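Local structure of GP37 (Pseudomonas phage phikz, 5FT0) at residues A[143-155]-A[198-211]. The protein inhibits the RNA degradosome of the host, probably by acting on RNase E, and so may protect phage transcripts. Numbering follows the deposited sequence.
Sequences LIKSSSYQGIFKT and VEMYQFIDRTEVYF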
loop_
_atom_site.group_PDB
_atom_site.type_symbol
_atom_site.label_atom_id
_atom_site.label_comp_id
_atom_site.label_asym_id
_atom_site.label_seq_id
_atom_site.Cartn_x
_atom_site.Cartn_y
_atom_site.Cartn_z
ATOM N N LEU A 143 16.894 17.809 4.130
ATOM C CA LEU A 143 15.822 18.556 4.778
ATOM C C LEU A 143 16.011 20.059 4.608
ATOM O O LEU A 143 15.036 20.791 4.399
ATOM C CB LEU A 143 15.745 18.184 6.258
ATOM C CG LEU A 143 15.288 16.751 6.545
ATOM C CD1 LEU A 143 15.325 16.450 8.040
ATOM C CD2 LEU A 143 13.893 16.519 5.979
ATOM N N ILE A 144 17.254 20.536 4.694
ATOM C CA ILE A 144 17.508 21.967 4.553
ATOM C C ILE A 144 17.186 22.434 3.140
ATOM O O ILE A 144 16.563 23.485 2.946
ATOM C CB ILE A 144 18.962 22.295 4.940
ATOM C CG1 ILE A 144 19.192 22.035 6.432
ATOM C CG2 ILE A 144 19.296 23.739 4.589
ATOM C CD1 ILE A 144 20.515 22.555 6.946
ATOM N N LYS A 145 17.590 21.658 2.130
ATOM C CA LYS A 145 17.357 22.061 0.747
ATOM C C LYS A 145 15.868 22.124 0.428
ATOM O O LYS A 145 15.411 23.045 -0.259
ATOM C CB LYS A 145 18.064 21.099 -0.207
ATOM N N SER A 146 15.093 21.161 0.925
ATOM C CA SER A 146 13.692 21.032 0.553
ATOM C C SER A 146 12.746 21.836 1.436
ATOM O O SER A 146 11.545 21.870 1.149
ATOM C CB SER A 146 13.275 19.558 0.578
ATOM O OG SER A 146 13.411 19.008 1.876
ATOM N N SER A 147 13.240 22.480 2.488
ATOM C CA SER A 147 12.393 23.238 3.397
ATOM C C SER A 147 12.577 24.734 3.179
ATOM O O SER A 147 13.556 25.184 2.579
ATOM C CB SER A 147 12.692 22.885 4.859
ATOM O OG SER A 147 14.004 23.277 5.227
ATOM N N SER A 148 11.610 25.503 3.681
ATOM C CA SER A 148 11.684 26.957 3.576
ATOM C C SER A 148 12.786 27.515 4.470
ATOM O O SER A 148 13.664 28.252 4.005
ATOM C CB SER A 148 10.333 27.577 3.934
ATOM O OG SER A 148 9.314 27.113 3.064
ATOM N N TYR A 149 12.756 27.172 5.755
ATOM C CA TYR A 149 13.754 27.642 6.706
ATOM C C TYR A 149 13.728 26.730 7.925
ATOM O O TYR A 149 12.837 25.891 8.082
ATOM C CB TYR A 149 13.503 29.101 7.101
ATOM C CG TYR A 149 12.116 29.356 7.644
ATOM C CD1 TYR A 149 11.062 29.657 6.791
ATOM C CD2 TYR A 149 11.859 29.297 9.008
ATOM C CE1 TYR A 149 9.791 29.891 7.279
ATOM C CE2 TYR A 149 10.589 29.530 9.509
ATOM C CZ TYR A 149 9.560 29.826 8.638
ATOM O OH TYR A 149 8.293 30.058 9.123
ATOM N N GLN A 150 14.724 26.906 8.788
ATOM C CA GLN A 150 14.787 26.210 10.064
ATOM C C GLN A 150 14.360 27.138 11.194
ATOM O O GLN A 150 14.467 28.364 11.095
ATOM C CB GLN A 150 16.197 25.691 10.345
ATOM C CG GLN A 150 16.591 24.448 9.574
ATOM C CD GLN A 150 17.619 23.618 10.323
ATOM O OE1 GLN A 150 18.769 23.502 9.902
ATOM N NE2 GLN A 150 17.206 23.041 11.446
ATOM N N GLY A 151 13.874 26.538 12.275
ATOM C CA GLY A 151 13.550 27.276 13.480
ATOM C C GLY A 151 14.245 26.675 14.683
ATOM O O GLY A 151 15.045 25.747 14.533
ATOM N N ILE A 152 13.965 27.186 15.878
ATOM C CA ILE A 152 14.524 26.648 17.114
ATOM C C ILE A 152 13.372 26.132 17.965
ATOM O O ILE A 152 12.436 26.883 18.274
ATOM C CB ILE A 152 15.349 27.697 17.875
ATOM C CG1 ILE A 152 16.415 28.308 16.961
ATOM C CG2 ILE A 152 15.969 27.086 19.130
ATOM C CD1 ILE A 152 17.694 27.495 16.857
ATOM N N PHE A 153 13.434 24.854 18.327
ATOM C CA PHE A 153 12.410 24.199 19.129
ATOM C C PHE A 153 12.979 23.886 20.506
ATOM O O PHE A 153 14.090 23.355 20.615
ATOM C CB PHE A 153 11.921 22.918 18.445
ATOM C CG PHE A 153 10.702 22.311 19.082
ATOM C CD1 PHE A 153 9.431 22.685 18.678
ATOM C CD2 PHE A 153 10.829 21.359 20.079
ATOM C CE1 PHE A 153 8.307 22.121 19.262
ATOM C CE2 PHE A 153 9.714 20.794 20.667
ATOM C CZ PHE A 153 8.449 21.175 20.258
ATOM N N LYS A 154 12.224 24.218 21.549
ATOM C CA LYS A 154 12.638 23.989 22.930
ATOM C C LYS A 154 11.759 22.901 23.535
ATOM O O LYS A 154 10.534 23.049 23.592
ATOM C CB LYS A 154 12.548 25.275 23.752
ATOM C CG LYS A 154 13.309 26.449 23.152
ATOM N N THR A 155 12.388 21.811 23.986
ATOM C CA THR A 155 11.635 20.704 24.565
ATOM C C THR A 155 11.118 21.025 25.963
ATOM O O THR A 155 10.153 20.398 26.412
ATOM C CB THR A 155 12.502 19.442 24.601
ATOM O OG1 THR A 155 13.240 19.336 23.376
ATOM C CG2 THR A 155 11.637 18.199 24.757
ATOM N N VAL A 198 17.702 18.147 18.422
ATOM C CA VAL A 198 16.364 18.636 18.112
ATOM C C VAL A 198 16.496 19.616 16.957
ATOM O O VAL A 198 17.235 20.600 17.058
ATOM C CB VAL A 198 15.691 19.310 19.319
ATOM C CG1 VAL A 198 14.243 19.653 18.989
ATOM C CG2 VAL A 198 15.772 18.415 20.549
ATOM N N GLU A 199 15.790 19.349 15.862
ATOM C CA GLU A 199 15.858 20.205 14.688
ATOM C C GLU A 199 14.462 20.399 14.122
ATOM O O GLU A 199 13.758 19.425 13.841
ATOM C CB GLU A 199 16.801 19.615 13.634
ATOM C CG GLU A 199 18.263 19.955 13.904
ATOM C CD GLU A 199 19.232 19.090 13.124
ATOM O OE1 GLU A 199 18.866 18.620 12.025
ATOM O OE2 GLU A 199 20.362 18.875 13.616
HETATM N N MSE A 200 14.064 21.658 13.977
HETATM C CA MSE A 200 12.759 22.000 13.432
HETATM C C MSE A 200 12.906 22.543 12.018
HETATM O O MSE A 200 13.775 23.369 11.746
HETATM C CB MSE A 200 12.051 23.018 14.324
HETATM C CG MSE A 200 10.793 23.616 13.706
HETATM SE SE MSE A 200 9.668 24.561 14.995
HETATM C CE MSE A 200 10.918 25.941 15.551
ATOM N N TYR A 201 12.059 22.060 11.113
ATOM C CA TYR A 201 12.083 22.481 9.721
ATOM C C TYR A 201 10.708 22.998 9.342
ATOM O O TYR A 201 9.696 22.344 9.620
ATOM C CB TYR A 201 12.496 21.332 8.799
ATOM C CG TYR A 201 13.889 20.823 9.077
ATOM C CD1 TYR A 201 14.994 21.405 8.465
ATOM C CD2 TYR A 201 14.103 19.772 9.957
ATOM C CE1 TYR A 201 16.272 20.947 8.718
ATOM C CE2 TYR A 201 15.381 19.308 10.216
ATOM C CZ TYR A 201 16.460 19.899 9.594
ATOM O OH TYR A 201 17.732 19.445 9.845
ATOM N N GLN A 202 10.674 24.169 8.715
ATOM C CA GLN A 202 9.435 24.773 8.251
ATOM C C GLN A 202 9.342 24.602 6.743
ATOM O O GLN A 202 10.234 25.036 6.006
ATOM C CB GLN A 202 9.359 26.253 8.626
ATOM C CG GLN A 202 8.031 26.897 8.255
ATOM C CD GLN A 202 6.872 26.319 9.040
ATOM O OE1 GLN A 202 7.004 26.017 10.229
ATOM N NE2 GLN A 202 5.731 26.148 8.379
ATOM N N PHE A 203 8.274 23.959 6.294
ATOM C CA PHE A 203 7.933 23.880 4.886
ATOM C C PHE A 203 6.762 24.818 4.622
ATOM O O PHE A 203 6.181 25.396 5.545
ATOM C CB PHE A 203 7.597 22.437 4.488
ATOM C CG PHE A 203 8.707 21.461 4.767
ATOM C CD1 PHE A 203 8.880 20.932 6.038
ATOM C CD2 PHE A 203 9.579 21.077 3.763
ATOM C CE1 PHE A 203 9.904 20.037 6.304
ATOM C CE2 PHE A 203 10.605 20.181 4.019
ATOM C CZ PHE A 203 10.767 19.660 5.293
ATOM N N ILE A 204 6.420 24.980 3.343
ATOM C CA ILE A 204 5.305 25.862 3.009
ATOM C C ILE A 204 4.004 25.329 3.585
ATOM O O ILE A 204 3.134 26.107 3.996
ATOM C CB ILE A 204 5.204 26.062 1.484
ATOM C CG1 ILE A 204 5.494 24.754 0.744
ATOM C CG2 ILE A 204 6.135 27.178 1.027
ATOM C CD1 ILE A 204 5.416 24.879 -0.765
ATOM N N ASP A 205 3.855 24.005 3.660
ATOM C CA ASP A 205 2.588 23.397 4.040
ATOM C C ASP A 205 2.628 22.660 5.374
ATOM O O ASP A 205 1.598 22.118 5.788
ATOM C CB ASP A 205 2.115 22.441 2.934
ATOM C CG ASP A 205 3.066 21.274 2.713
ATOM O OD1 ASP A 205 4.209 21.321 3.211
ATOM O OD2 ASP A 205 2.670 20.307 2.029
ATOM N N ARG A 206 3.766 22.630 6.064
ATOM C CA ARG A 206 3.853 21.847 7.293
ATOM C C ARG A 206 5.107 22.231 8.064
ATOM O O ARG A 206 6.030 22.849 7.524
ATOM C CB ARG A 206 3.868 20.344 6.998
ATOM C CG ARG A 206 5.154 19.884 6.335
ATOM C CD ARG A 206 5.003 18.529 5.663
ATOM N NE ARG A 206 6.291 18.027 5.201
ATOM C CZ ARG A 206 6.865 18.375 4.054
ATOM N NH1 ARG A 206 6.262 19.228 3.239
ATOM N NH2 ARG A 206 8.043 17.865 3.720
ATOM N N THR A 207 5.128 21.838 9.337
ATOM C CA THR A 207 6.304 21.934 10.191
ATOM C C THR A 207 6.683 20.534 10.654
ATOM O O THR A 207 5.822 19.777 11.115
ATOM C CB THR A 207 6.050 22.831 11.408
ATOM O OG1 THR A 207 5.692 24.148 10.975
ATOM C CG2 THR A 207 7.299 22.908 12.283
ATOM N N GLU A 208 7.963 20.194 10.531
ATOM C CA GLU A 208 8.481 18.910 10.983
ATOM C C GLU A 208 9.557 19.145 12.031
ATOM O O GLU A 208 10.504 19.906 11.797
ATOM C CB GLU A 208 9.040 18.094 9.810
ATOM C CG GLU A 208 7.995 17.732 8.765
ATOM C CD GLU A 208 8.566 16.927 7.611
ATOM O OE1 GLU A 208 9.805 16.783 7.536
ATOM O OE2 GLU A 208 7.773 16.434 6.780
ATOM N N VAL A 209 9.410 18.501 13.184
ATOM C CA VAL A 209 10.388 18.571 14.262
ATOM C C VAL A 209 10.969 17.177 14.454
ATOM O O VAL A 209 10.226 16.205 14.641
ATOM C CB VAL A 209 9.768 19.100 15.565
ATOM C CG1 VAL A 209 10.835 19.238 16.635
ATOM C CG2 VAL A 209 9.080 20.435 15.323
ATOM N N TYR A 210 12.291 17.078 14.403
ATOM C CA TYR A 210 12.996 15.812 14.536
ATOM C C TYR A 210 13.699 15.759 15.882
ATOM O O TYR A 210 14.451 16.674 16.232
ATOM C CB TYR A 210 14.010 15.628 13.404
ATOM C CG TYR A 210 13.382 15.442 12.041
ATOM C CD1 TYR A 210 12.857 16.523 11.342
ATOM C CD2 TYR A 210 13.325 14.187 11.448
ATOM C CE1 TYR A 210 12.281 16.357 10.096
ATOM C CE2 TYR A 210 12.753 14.012 10.201
ATOM C CZ TYR A 210 12.232 15.103 9.529
ATOM O OH TYR A 210 11.662 14.937 8.287
ATOM N N PHE A 211 13.452 14.689 16.632
ATOM C CA PHE A 211 14.127 14.422 17.897
ATOM C C PHE A 211 15.003 13.192 17.701
ATOM O O PHE A 211 14.491 12.071 17.608
ATOM C CB PHE A 211 13.122 14.200 19.029
ATOM C CG PHE A 211 12.113 15.306 19.179
ATOM C CD1 PHE A 211 10.942 15.304 18.439
ATOM C CD2 PHE A 211 12.332 16.344 20.071
ATOM C CE1 PHE A 211 10.014 16.318 18.581
ATOM C CE2 PHE A 211 11.407 17.358 20.216
ATOM C CZ PHE A 211 10.247 17.346 19.471
HETATM O O HOH W 1 8.615 23.693 1.433
#
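A classic beta bulge joins the short edge strand 149-151 to the antiparallel strand 197-202: S148 and Y149 both face Q202. Q202 O takes a short but bent bond from the N-H of S148 at 2.7 Å and a weaker one from Y149 N, while Q202 N returns a nearly straight 2.8 Å bond to Y149 O. On the face that carries Y149 and Q202, the Y149 ring lies over the aliphatic part of Q202, whose CB sits 3.7 Å from the ring centroid of Y149.

The other face holds Y201, its ring sandwiched between L143 CB and the amide of Q150, which runs alongside with its plane only 20° from that of the ring. L143 CD1 reaches on over the Y210 ring, 3.9 Å from its centroid, and S147 CB covers one face of the F203 ring, opposite R206 NH2. Further along, F153 has CG anti to its backbone N (chi1 -170°), which directs the ring onto V209 CG1, with the selenium of M200, a selenomethionine, at the ring edge in a Met-aromatic contact.

Helix 140-146 thus packs on the Y201 and Y210 side of this sheet margin, whereas F153 points to the other side, meeting F161 edge-to-face and L164 of helix 158-187.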